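Local coordinates for protein phosphoserine aminotransferase (Bacillus alcalophilus, PDB 4AZJ) that catalyses the pyridoxal-phosphate-dependent, reversible transfer of an amino group between phosphoserine and 2-oxoglutarate in serine biosynthesis, working as a homodimer, at residues A[101-106]-A[149-154]; A[296-301]-A[334-339]; A[268-273]-A[341-346]; A[275-280]-A[348-353]. All blocks are in the same frame, centred on the assembly; numbering follows the deposited sequence. Where two conformers were deposited one is given.

Interaction 1: A[101-106]-A[149-154]. With PLP (pyridoxal-5'-phosphate), chain D; SEP (phosphoserine), chain C.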
# COMPACT_ATOMS: atom_id res chain seq x y z
N SER A 101 -11.02 20.56 3.97
CA SER A 101 -10.05 20.37 2.93
C SER A 101 -10.15 18.98 2.30
O SER A 101 -10.07 18.84 1.07
CB SER A 101 -8.63 20.59 3.51
OG SER A 101 -7.64 20.37 2.55
N TRP A 102 -10.33 17.95 3.11
CA TRP A 102 -10.49 16.60 2.56
C TRP A 102 -11.74 16.49 1.71
O TRP A 102 -11.71 15.81 0.68
CB TRP A 102 -10.41 15.53 3.67
CG TRP A 102 -8.99 15.51 4.25
CD1 TRP A 102 -8.62 15.80 5.52
CD2 TRP A 102 -7.79 15.25 3.52
NE1 TRP A 102 -7.25 15.74 5.62
CE2 TRP A 102 -6.71 15.39 4.41
CE3 TRP A 102 -7.53 14.88 2.20
CZ2 TRP A 102 -5.39 15.19 4.01
CZ3 TRP A 102 -6.22 14.68 1.80
CH2 TRP A 102 -5.16 14.84 2.71
N SER A 103 -12.82 17.19 2.08
CA SER A 103 -14.03 17.20 1.23
C SER A 103 -13.68 17.81 -0.12
O SER A 103 -14.09 17.30 -1.16
CB SER A 103 -15.15 18.03 1.83
OG SER A 103 -15.51 17.62 3.11
N GLU A 104 -12.94 18.92 -0.11
CA GLU A 104 -12.53 19.58 -1.35
C GLU A 104 -11.69 18.67 -2.24
O GLU A 104 -11.83 18.67 -3.46
CB GLU A 104 -11.78 20.88 -1.08
CG GLU A 104 -12.65 21.94 -0.44
CD GLU A 104 -11.89 23.21 -0.12
OE1 GLU A 104 -10.63 23.18 -0.13
OE2 GLU A 104 -12.56 24.23 0.19
N LYS A 105 -10.79 17.91 -1.64
CA LYS A 105 -9.92 17.04 -2.41
C LYS A 105 -10.72 15.94 -3.10
O LYS A 105 -10.46 15.59 -4.26
CB LYS A 105 -8.82 16.47 -1.51
CG LYS A 105 -7.78 17.47 -1.08
CD LYS A 105 -6.64 17.51 -2.06
CE LYS A 105 -5.30 17.76 -1.38
NZ LYS A 105 -5.36 19.00 -0.57
N ALA A 106 -11.72 15.44 -2.40
CA ALA A 106 -12.62 14.44 -2.99
C ALA A 106 -13.39 15.02 -4.17
O ALA A 106 -13.44 14.41 -5.25
CB ALA A 106 -13.56 13.86 -1.94
N SER A 149 -16.92 12.43 7.21
CA SER A 149 -17.53 12.35 8.55
C SER A 149 -16.75 13.18 9.57
O SER A 149 -17.33 13.80 10.45
CB SER A 149 -17.62 10.93 9.04
OG SER A 149 -16.36 10.29 8.95
N ASN A 150 -15.43 13.17 9.46
CA ASN A 150 -14.55 13.88 10.37
C ASN A 150 -13.56 14.65 9.51
O ASN A 150 -12.80 14.08 8.69
CB ASN A 150 -13.87 12.92 11.34
CG ASN A 150 -13.11 13.64 12.42
OD1 ASN A 150 -13.72 14.08 13.40
ND2 ASN A 150 -11.82 13.77 12.25
N ASN A 151 -13.59 15.96 9.66
CA ASN A 151 -12.80 16.86 8.85
C ASN A 151 -11.49 17.11 9.56
O ASN A 151 -11.36 18.02 10.37
CB ASN A 151 -13.59 18.14 8.58
CG ASN A 151 -14.91 17.84 7.95
OD1 ASN A 151 -14.96 17.50 6.76
ND2 ASN A 151 -15.98 17.85 8.73
N THR A 152 -10.52 16.27 9.24
CA THR A 152 -9.32 16.10 10.04
C THR A 152 -8.50 17.36 10.23
O THR A 152 -7.91 17.56 11.29
CB THR A 152 -8.44 15.04 9.34
OG1 THR A 152 -9.28 14.05 8.75
CG2 THR A 152 -7.43 14.38 10.32
N ILE A 153 -8.41 18.17 9.19
CA ILE A 153 -7.64 19.39 9.22
C ILE A 153 -8.30 20.52 10.01
O ILE A 153 -7.58 21.27 10.70
CB ILE A 153 -7.32 19.83 7.78
CG1 ILE A 153 -6.27 18.87 7.22
CG2 ILE A 153 -6.76 21.27 7.73
CD1 ILE A 153 -6.02 18.99 5.70
N TYR A 154 -9.63 20.59 9.95
CA TYR A 154 -10.39 21.64 10.62
C TYR A 154 -10.94 21.25 11.97
O TYR A 154 -11.31 22.14 12.77
CB TYR A 154 -11.47 22.18 9.69
CG TYR A 154 -10.88 22.99 8.57
CD1 TYR A 154 -10.38 24.26 8.79
CD2 TYR A 154 -10.76 22.46 7.30
CE1 TYR A 154 -9.80 25.00 7.77
CE2 TYR A 154 -10.18 23.20 6.27
CZ TYR A 154 -9.71 24.47 6.51
OH TYR A 154 -9.10 25.23 5.52
N1 PLP D . -9.32 11.89 4.12
C2 PLP D . -9.20 12.27 5.40
C2A PLP D . -10.43 12.59 6.18
C3 PLP D . -7.87 12.40 5.95
O3 PLP D . -7.75 12.78 7.22
C4 PLP D . -6.70 12.06 5.16
C4A PLP D . -5.33 12.27 5.69
C5 PLP D . -6.93 11.65 3.85
C6 PLP D . -8.23 11.58 3.38
C5A PLP D . -5.80 11.27 2.92
O4P PLP D . -5.40 9.91 3.25
P PLP D . -4.18 9.19 2.45
O1P PLP D . -4.17 7.82 3.02
O2P PLP D . -2.98 10.01 2.78
O3P PLP D . -4.51 9.27 0.96
N SEP C . -5.18 13.23 6.65
CA SEP C . -3.93 13.56 7.29
CB SEP C . -2.70 13.52 6.39
OG SEP C . -2.61 14.69 5.59
C SEP C . -4.03 14.88 8.02
O SEP C . -3.00 15.25 8.62
OXT SEP C . -5.12 15.50 8.02
P SEP C . -1.30 15.04 4.79
O1P SEP C . -0.20 15.37 5.79
O2P SEP C . -0.90 13.81 3.99
O3P SEP C . -1.71 16.24 3.96
O HOH W 1 -12.85 17.63 4.91

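Interaction 2: A[296-301]-A[334-339]. With SEP (phosphoserine), chain C.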
# COMPACT_ATOMS: atom_id res chain seq x y z
N LEU A 296 -14.33 14.78 18.03
CA LEU A 296 -13.78 13.99 19.14
C LEU A 296 -12.43 13.37 18.80
O LEU A 296 -11.79 12.82 19.67
CB LEU A 296 -14.76 12.89 19.52
CG LEU A 296 -16.14 13.35 19.99
CD1 LEU A 296 -17.07 12.17 20.25
CD2 LEU A 296 -16.00 14.19 21.25
N MET A 297 -12.00 13.51 17.54
CA MET A 297 -10.79 12.90 17.01
C MET A 297 -9.63 13.86 16.76
O MET A 297 -8.49 13.47 16.88
CB MET A 297 -11.11 12.19 15.69
CG MET A 297 -12.08 11.04 15.87
SD MET A 297 -11.29 9.53 16.54
CE MET A 297 -11.75 9.62 18.28
N ASN A 298 -9.93 15.11 16.37
CA ASN A 298 -8.88 16.08 16.08
C ASN A 298 -9.30 17.41 16.66
O ASN A 298 -10.29 17.99 16.22
CB ASN A 298 -8.66 16.25 14.56
CG ASN A 298 -8.40 14.96 13.84
OD1 ASN A 298 -9.34 14.32 13.34
ND2 ASN A 298 -7.14 14.55 13.76
N VAL A 299 -8.56 17.87 17.66
CA VAL A 299 -8.90 19.11 18.37
C VAL A 299 -8.00 20.24 17.84
O VAL A 299 -6.79 20.26 18.07
CB VAL A 299 -8.69 18.95 19.89
CG1 VAL A 299 -9.08 20.25 20.61
CG2 VAL A 299 -9.54 17.80 20.39
N THR A 300 -8.62 21.19 17.13
CA THR A 300 -7.84 22.24 16.49
C THR A 300 -7.98 23.57 17.23
O THR A 300 -9.07 23.96 17.65
CB THR A 300 -8.32 22.42 15.06
OG1 THR A 300 -9.74 22.57 15.06
CG2 THR A 300 -7.93 21.20 14.25
N PHE A 301 -6.87 24.26 17.42
CA PHE A 301 -6.91 25.50 18.22
C PHE A 301 -5.72 26.35 17.90
O PHE A 301 -4.73 25.91 17.32
CB PHE A 301 -7.00 25.20 19.73
CG PHE A 301 -5.82 24.46 20.32
CD1 PHE A 301 -5.76 23.07 20.30
CD2 PHE A 301 -4.76 25.14 20.93
CE1 PHE A 301 -4.70 22.40 20.86
CE2 PHE A 301 -3.69 24.47 21.48
CZ PHE A 301 -3.65 23.08 21.44
N ARG A 334 -3.06 21.16 16.43
CA ARG A 334 -4.03 20.10 16.29
C ARG A 334 -3.60 18.95 17.17
O ARG A 334 -2.54 18.35 16.97
CB ARG A 334 -4.13 19.67 14.81
CG ARG A 334 -5.08 18.51 14.58
CD ARG A 334 -5.30 18.17 13.10
NE ARG A 334 -4.07 17.87 12.41
CZ ARG A 334 -4.01 17.42 11.15
NH1 ARG A 334 -5.14 17.19 10.49
NH2 ARG A 334 -2.83 17.23 10.59
N ALA A 335 -4.44 18.66 18.16
CA ALA A 335 -4.25 17.47 18.97
C ALA A 335 -5.10 16.33 18.43
O ALA A 335 -6.32 16.33 18.60
CB ALA A 335 -4.61 17.76 20.45
N SER A 336 -4.46 15.37 17.76
CA SER A 336 -5.17 14.22 17.26
C SER A 336 -5.23 13.16 18.34
O SER A 336 -4.19 12.78 18.91
CB SER A 336 -4.49 13.69 15.99
OG SER A 336 -4.49 14.68 14.97
N ILE A 337 -6.45 12.74 18.63
CA ILE A 337 -6.76 11.93 19.78
C ILE A 337 -7.60 10.70 19.37
O ILE A 337 -8.64 10.36 19.95
CB ILE A 337 -7.46 12.77 20.87
CG1 ILE A 337 -8.62 13.60 20.32
CG2 ILE A 337 -6.44 13.72 21.52
CD1 ILE A 337 -9.49 14.19 21.44
N TYR A 338 -7.07 10.02 18.37
CA TYR A 338 -7.64 8.77 17.90
C TYR A 338 -7.71 7.71 19.01
O TYR A 338 -7.16 7.90 20.09
CB TYR A 338 -6.79 8.28 16.74
CG TYR A 338 -6.63 9.26 15.61
CD1 TYR A 338 -7.74 9.84 15.01
CD2 TYR A 338 -5.39 9.62 15.16
CE1 TYR A 338 -7.59 10.78 13.99
CE2 TYR A 338 -5.23 10.54 14.13
CZ TYR A 338 -6.33 11.10 13.56
OH TYR A 338 -6.18 12.01 12.53
N ASN A 339 -8.39 6.58 18.73
CA ASN A 339 -8.65 5.58 19.77
C ASN A 339 -7.46 5.26 20.66
O ASN A 339 -7.57 5.18 21.90
CB ASN A 339 -9.11 4.25 19.17
CG ASN A 339 -10.45 4.32 18.46
OD1 ASN A 339 -11.22 5.29 18.56
ND2 ASN A 339 -10.76 3.24 17.72
N SEP C . -5.18 13.23 6.65
CA SEP C . -3.93 13.56 7.29
CB SEP C . -2.70 13.52 6.39
OG SEP C . -2.61 14.69 5.59
C SEP C . -4.03 14.88 8.02
O SEP C . -3.00 15.25 8.62
OXT SEP C . -5.12 15.50 8.02
P SEP C . -1.30 15.04 4.79
O1P SEP C . -0.20 15.37 5.79
O2P SEP C . -0.90 13.81 3.99
O3P SEP C . -1.71 16.24 3.96
O HOH W 2 -10.81 11.08 21.64

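Interaction 3: A[268-273]-A[341-346]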
# COMPACT_ATOMS: atom_id res chain seq x y z
N GLU A 268 -14.76 10.25 24.24
CA GLU A 268 -15.51 11.39 24.74
C GLU A 268 -14.82 11.98 25.94
O GLU A 268 -14.74 13.20 26.06
CB GLU A 268 -16.96 11.02 25.06
CG GLU A 268 -17.74 10.74 23.81
CD GLU A 268 -19.10 10.14 24.07
OE1 GLU A 268 -19.45 9.99 25.26
OE2 GLU A 268 -19.80 9.79 23.09
N GLU A 269 -14.33 11.14 26.82
CA GLU A 269 -13.64 11.63 28.01
C GLU A 269 -12.34 12.35 27.65
O GLU A 269 -12.03 13.42 28.20
CB GLU A 269 -13.33 10.50 28.99
CG GLU A 269 -12.70 11.03 30.26
CD GLU A 269 -12.47 9.98 31.33
OE1 GLU A 269 -12.61 8.77 31.03
OE2 GLU A 269 -12.14 10.37 32.46
N LYS A 270 -11.56 11.79 26.74
CA LYS A 270 -10.33 12.42 26.26
C LYS A 270 -10.57 13.79 25.68
O LYS A 270 -9.86 14.77 25.96
CB LYS A 270 -9.68 11.54 25.15
CG LYS A 270 -8.90 10.37 25.66
CD LYS A 270 -8.82 9.23 24.65
CE LYS A 270 -8.30 9.65 23.30
NZ LYS A 270 -8.43 8.49 22.40
N ALA A 271 -11.56 13.88 24.79
CA ALA A 271 -11.84 15.12 24.11
C ALA A 271 -12.27 16.18 25.12
O ALA A 271 -11.87 17.35 25.00
CB ALA A 271 -12.90 14.92 23.06
N LYS A 272 -13.07 15.77 26.09
CA LYS A 272 -13.56 16.72 27.10
C LYS A 272 -12.42 17.36 27.87
O LYS A 272 -12.46 18.56 28.18
CB LYS A 272 -14.54 16.02 28.04
CG LYS A 272 -15.06 16.90 29.19
CD LYS A 272 -16.17 16.17 29.94
CE LYS A 272 -16.47 16.86 31.28
NZ LYS A 272 -16.84 18.28 31.06
N ILE A 273 -11.38 16.60 28.19
CA ILE A 273 -10.24 17.14 28.90
C ILE A 273 -9.68 18.32 28.14
O ILE A 273 -9.38 19.37 28.73
CB ILE A 273 -9.16 16.08 29.14
CG1 ILE A 273 -9.67 15.08 30.18
CG2 ILE A 273 -7.86 16.72 29.58
CD1 ILE A 273 -8.83 13.84 30.29
N VAL A 341 -4.69 6.89 21.24
CA VAL A 341 -4.02 7.97 21.97
C VAL A 341 -4.51 7.88 23.43
O VAL A 341 -5.70 7.93 23.67
CB VAL A 341 -4.30 9.34 21.34
CG1 VAL A 341 -3.71 10.42 22.19
CG2 VAL A 341 -3.74 9.44 19.95
N PRO A 342 -3.60 7.72 24.39
CA PRO A 342 -4.10 7.47 25.74
C PRO A 342 -4.66 8.71 26.44
O PRO A 342 -4.18 9.83 26.18
CB PRO A 342 -2.88 6.97 26.49
CG PRO A 342 -1.71 7.47 25.74
CD PRO A 342 -2.14 7.62 24.29
N ILE A 343 -5.61 8.49 27.32
CA ILE A 343 -6.19 9.60 28.07
C ILE A 343 -5.10 10.35 28.85
O ILE A 343 -5.16 11.57 28.99
CB ILE A 343 -7.29 9.16 29.00
CG1 ILE A 343 -7.95 10.37 29.64
CG2 ILE A 343 -6.78 8.16 30.05
CD1 ILE A 343 -9.33 10.04 30.17
N ASP A 344 -4.05 9.66 29.31
CA ASP A 344 -3.03 10.35 30.07
C ASP A 344 -2.15 11.30 29.25
O ASP A 344 -1.53 12.21 29.79
CB ASP A 344 -2.23 9.35 30.92
CG ASP A 344 -3.09 8.78 32.03
OD1 ASP A 344 -3.32 9.52 33.01
OD2 ASP A 344 -3.63 7.66 31.88
N ALA A 345 -2.11 11.08 27.94
CA ALA A 345 -1.49 12.06 27.05
C ALA A 345 -2.33 13.35 27.01
O ALA A 345 -1.76 14.46 26.96
CB ALA A 345 -1.34 11.49 25.64
N CYS A 346 -3.65 13.19 27.03
CA CYS A 346 -4.57 14.34 27.08
C CYS A 346 -4.40 15.10 28.40
O CYS A 346 -4.39 16.35 28.40
CB CYS A 346 -6.00 13.91 26.85
SG CYS A 346 -6.22 13.12 25.21

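Interaction 4: A[275-280]-A[348-353]. With NA (sodium ion), chain G.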
# COMPACT_ATOMS: atom_id res chain seq x y z
N TYR A 275 -11.08 20.07 25.41
CA TYR A 275 -12.04 21.16 25.13
C TYR A 275 -12.32 21.98 26.39
O TYR A 275 -12.47 23.20 26.26
CB TYR A 275 -13.34 20.65 24.52
CG TYR A 275 -13.21 20.25 23.05
CD1 TYR A 275 -12.77 21.16 22.12
CD2 TYR A 275 -13.54 18.95 22.63
CE1 TYR A 275 -12.65 20.83 20.78
CE2 TYR A 275 -13.42 18.60 21.27
CZ TYR A 275 -12.97 19.55 20.38
OH TYR A 275 -12.87 19.20 19.04
N ASP A 276 -12.43 21.35 27.55
CA ASP A 276 -12.63 22.13 28.78
C ASP A 276 -11.44 23.05 29.02
O ASP A 276 -11.60 24.20 29.46
CB ASP A 276 -12.84 21.24 30.00
CG ASP A 276 -14.21 20.59 30.05
OD1 ASP A 276 -15.09 20.92 29.25
OD2 ASP A 276 -14.42 19.73 30.94
N THR A 277 -10.23 22.60 28.75
CA THR A 277 -9.05 23.42 28.89
C THR A 277 -9.09 24.64 27.97
O THR A 277 -8.82 25.79 28.39
CB THR A 277 -7.77 22.58 28.64
OG1 THR A 277 -7.82 21.43 29.51
CG2 THR A 277 -6.53 23.40 28.91
N ILE A 278 -9.52 24.43 26.73
CA ILE A 278 -9.68 25.53 25.81
C ILE A 278 -10.76 26.51 26.34
O ILE A 278 -10.52 27.73 26.42
CB ILE A 278 -10.05 25.00 24.42
CG1 ILE A 278 -8.86 24.24 23.84
CG2 ILE A 278 -10.52 26.15 23.52
CD1 ILE A 278 -9.20 23.42 22.58
N ASP A 279 -11.91 26.00 26.72
CA ASP A 279 -13.08 26.82 27.06
C ASP A 279 -12.81 27.62 28.32
O ASP A 279 -13.28 28.76 28.46
CB ASP A 279 -14.34 25.97 27.17
CG ASP A 279 -14.81 25.42 25.83
OD1 ASP A 279 -14.36 25.97 24.80
OD2 ASP A 279 -15.61 24.47 25.84
N GLU A 280 -12.04 27.05 29.24
CA GLU A 280 -11.74 27.70 30.53
C GLU A 280 -10.54 28.65 30.48
O GLU A 280 -10.15 29.21 31.50
CB GLU A 280 -11.53 26.60 31.58
CG GLU A 280 -12.81 25.89 31.93
CD GLU A 280 -12.62 24.55 32.67
OE1 GLU A 280 -11.49 24.26 33.12
OE2 GLU A 280 -13.63 23.80 32.77
N ALA A 348 -1.63 15.24 30.11
CA ALA A 348 -0.37 15.93 29.97
C ALA A 348 -0.53 17.19 29.10
O ALA A 348 0.06 18.22 29.38
CB ALA A 348 0.72 15.01 29.40
N LEU A 349 -1.30 17.07 28.03
CA LEU A 349 -1.56 18.25 27.19
C LEU A 349 -2.26 19.35 27.98
O LEU A 349 -1.90 20.51 27.87
CB LEU A 349 -2.34 17.84 25.95
CG LEU A 349 -2.72 19.02 25.03
CD1 LEU A 349 -1.51 19.71 24.49
CD2 LEU A 349 -3.57 18.52 23.89
N ARG A 350 -3.26 18.98 28.76
CA ARG A 350 -3.90 19.97 29.65
C ARG A 350 -2.87 20.65 30.55
O ARG A 350 -2.85 21.87 30.68
CB ARG A 350 -5.00 19.32 30.47
CG ARG A 350 -5.52 20.19 31.59
CD ARG A 350 -6.75 19.63 32.20
NE ARG A 350 -7.13 20.35 33.41
CZ ARG A 350 -7.89 21.45 33.45
NH1 ARG A 350 -8.40 21.98 32.34
NH2 ARG A 350 -8.14 22.01 34.64
N GLU A 351 -2.01 19.87 31.18
CA GLU A 351 -1.02 20.46 32.09
C GLU A 351 -0.09 21.41 31.36
O GLU A 351 0.26 22.50 31.86
CB GLU A 351 -0.20 19.38 32.78
CG GLU A 351 -0.99 18.59 33.77
CD GLU A 351 -1.65 19.50 34.77
OE1 GLU A 351 -0.89 20.21 35.47
OE2 GLU A 351 -2.91 19.54 34.82
N LEU A 352 0.36 21.01 30.17
CA LEU A 352 1.21 21.85 29.36
C LEU A 352 0.50 23.17 29.03
O LEU A 352 1.08 24.24 29.11
CB LEU A 352 1.55 21.12 28.04
CG LEU A 352 2.33 21.90 27.00
CD1 LEU A 352 3.81 21.86 27.32
CD2 LEU A 352 2.08 21.34 25.60
N MET A 353 -0.76 23.07 28.67
CA MET A 353 -1.53 24.25 28.28
C MET A 353 -1.74 25.19 29.46
O MET A 353 -1.65 26.41 29.31
CB MET A 353 -2.87 23.83 27.69
CG MET A 353 -2.72 23.20 26.29
SD MET A 353 -4.19 22.40 25.62
CE MET A 353 -5.16 23.85 25.13
NA NA G . -15.81 21.91 26.93
O HOH W 3 -8.76 24.83 32.93
O HOH W 4 -16.62 19.40 26.00

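Interaction 1: A[101-106]-A[149-154]
In the cofactor pocket of this class-V aminotransferase, the first turn of helix 101-113 meets segment 149-154 through W102, I153 and T152. W102 has CG opposite its carbonyl carbon (chi1 -67°), which brings the indole over the pyridine ring of the pyridoxal phosphate; C4 of PLP sits 3.4 Å above the indole plane, over its centre. I153 reaches the same indole obliquely, CD1 standing 3.5 Å from W102 NE1, and the same CD1 also packs on S101 CB. T152 OG1 and the phenolic O3 of PLP share a hydrogen bond of 2.5 Å, and S175 is a second partner of OG1. The phosphoserine nitrogen N is joined to PLP C4A (1.4 Å), as in an external aldimine, and W102 NE1 donates to carboxylate OXT of this adduct (3.2 Å, 155°). Farther from the ligands, one water accepts from S103 N at 2.9 Å and donates to N151 OD1 at 2.8 Å; N151 OD1 is also bonded to T99. Y154 turns its ring edge to the helix, CE2 coming 3.6 Å from S101 N. The T152-O3 bond is seen in this enzyme; an aromatic ring stacked on the cofactor is typical of fold-type I aminotransferases.

Interaction 2: A[296-301]-A[334-339]
The N298 side-chain amide reaches two hydroxyls, one on the neighbouring strand, S336, and one in the loop that follows, Y338: ND2 donates to Y338 OH at 3.0 Å, almost straight (170°) and in the amide plane, and to S336 OG at 2.9 Å, more bent. With CG beside the backbone N (chi1 -54°), the amide leans over the neighbouring strand; its OD1 is taken by N150 ND2, and Y338 OH is also bonded to A9 O. R334, on the same sheet face, sends its guanidinium to the substrate carboxylate, NH1 to OXT at 3.0 Å and NH2 to O of phosphoserine at 2.8 Å. The two-point contact pairs guanidinium with carboxylate, probably with the help of opposite charge, and NH1 is also bonded to T152 O. The backbones run antiparallel. V299 and A335 form the hydrogen-bonded pair, and I337 N extends the pairing to M297 O at 2.8 Å. Packing flanks these bonds. T300 CG2 lies alongside R334 CG, the two side chains pointing the same way. V299 CG2 touches I337 CD1 at 3.8 Å. Beyond the strand ends, M297 bends so that SD sits at the Y338 ring edge, 5.2 Å from its centroid, a Met-aromatic contact. Strand 298-302 is the middle of three, between 286-287 and 333-336; V299 and A335 turn toward helices 259-279 and 343-359, where they meet Y275 and L349.

Interaction 3: A[268-273]-A[341-346]
K270 and I343 form the centre of a helix-helix packing contact between helix 259-279 and the N-terminal turn of helix 343-359, their CA atoms 5.3 Å apart. The K270 chain runs across the beginning of the second helix, with CG 3.7 Å from I343 CA and CB 3.8 Å from C346 SG. Its aliphatic part thus lies between the helices while the ammonium passes on to the loop leading into helix 343-359. There NZ makes a weak hydrogen bond to V341 O at 3.1 Å. Altogether the ammonium sits among four oxygens, Y338 O the strongest partner, with I337 O, N267 OD1 and the weak V341 O, which probably share its protons. A bend at chi3 (54°) turns the lysine end toward them. One turn along, I273 meets I343 at about a right angle, CD1 3.6 Å from CG1, and its CG2 rests near the C346 carbonyl. I273 also touches I347 and the aliphatic start of R350 in the same helix, carrying the seam onward. At the more exposed margin, E269 approaches I343 CD1 in one of its two deposited conformers, so that contact is doubtful. P342 occupies the N-cap position of helix 343-359, which begins beside this seam, and in its first turn A345 N donates to P342 O at 3.0 Å.

Interaction 4: A[275-280]-A[348-353]
T277 carries OG1 opposite its carbonyl carbon (chi1 -54°) and R350 runs extended from CG to NE, which brings hydroxyl and guanidinium together between helices 259-279 and 343-359, nearly parallel over segments 275-279 and 348-353. These short segments lie 10.1 Å apart at closest approach, with 15° between their directions. R350 NH1 donates to T277 OG1 at 2.9 Å with an N-H...O angle of 158°, the hydroxyl lying in the guanidinium plane; OG1 is bonded to I273 O as well, one turn back in its own helix. The other branch of the threonine serves the apolar side, CG2 packing on M353 CB at 3.9 Å. M353 bends at its end so that CE also meets I278 CG1, and F301 of the sheet lies against both of these residues. Toward the exposed side, E280 forms a long salt bridge to R350, 3.9 Å from OE1 to NH1, with carboxylate and guanidinium planes nearly perpendicular. A water bridges the pair, donating to E280 OE1 and accepting from R350 NH1. Elsewhere on the first helix, a sodium ion is held between successive turns by D276 OD1 at 2.6 Å and D279 OD2 at 2.8 Å, with a water as a further ligand.

In the fold
Interactions 1 and 2 meet at the substrate, both touching the bound phosphoserine, although their centres are 14 Å apart. Y154 O bonds to T300 OG1, one of the ties between segment 149-154 and the small sheet. H327 and R328 of this chain, and R42 and H41 of the second subunit, also bind the ligand. Interactions 3 and 4 join helices 259-279 and 343-359 at centres about 10 Å apart. Both helices lie against the sheet of interaction 2, Y275 and I278 on V299, L349 on A335 and M353 on F301. Neither helix contact touches interaction 1: nearest atoms are about 10 Å away for interaction 3 and 7 Å for interaction 4, and the V341 side chain is about 11 Å from that of T152.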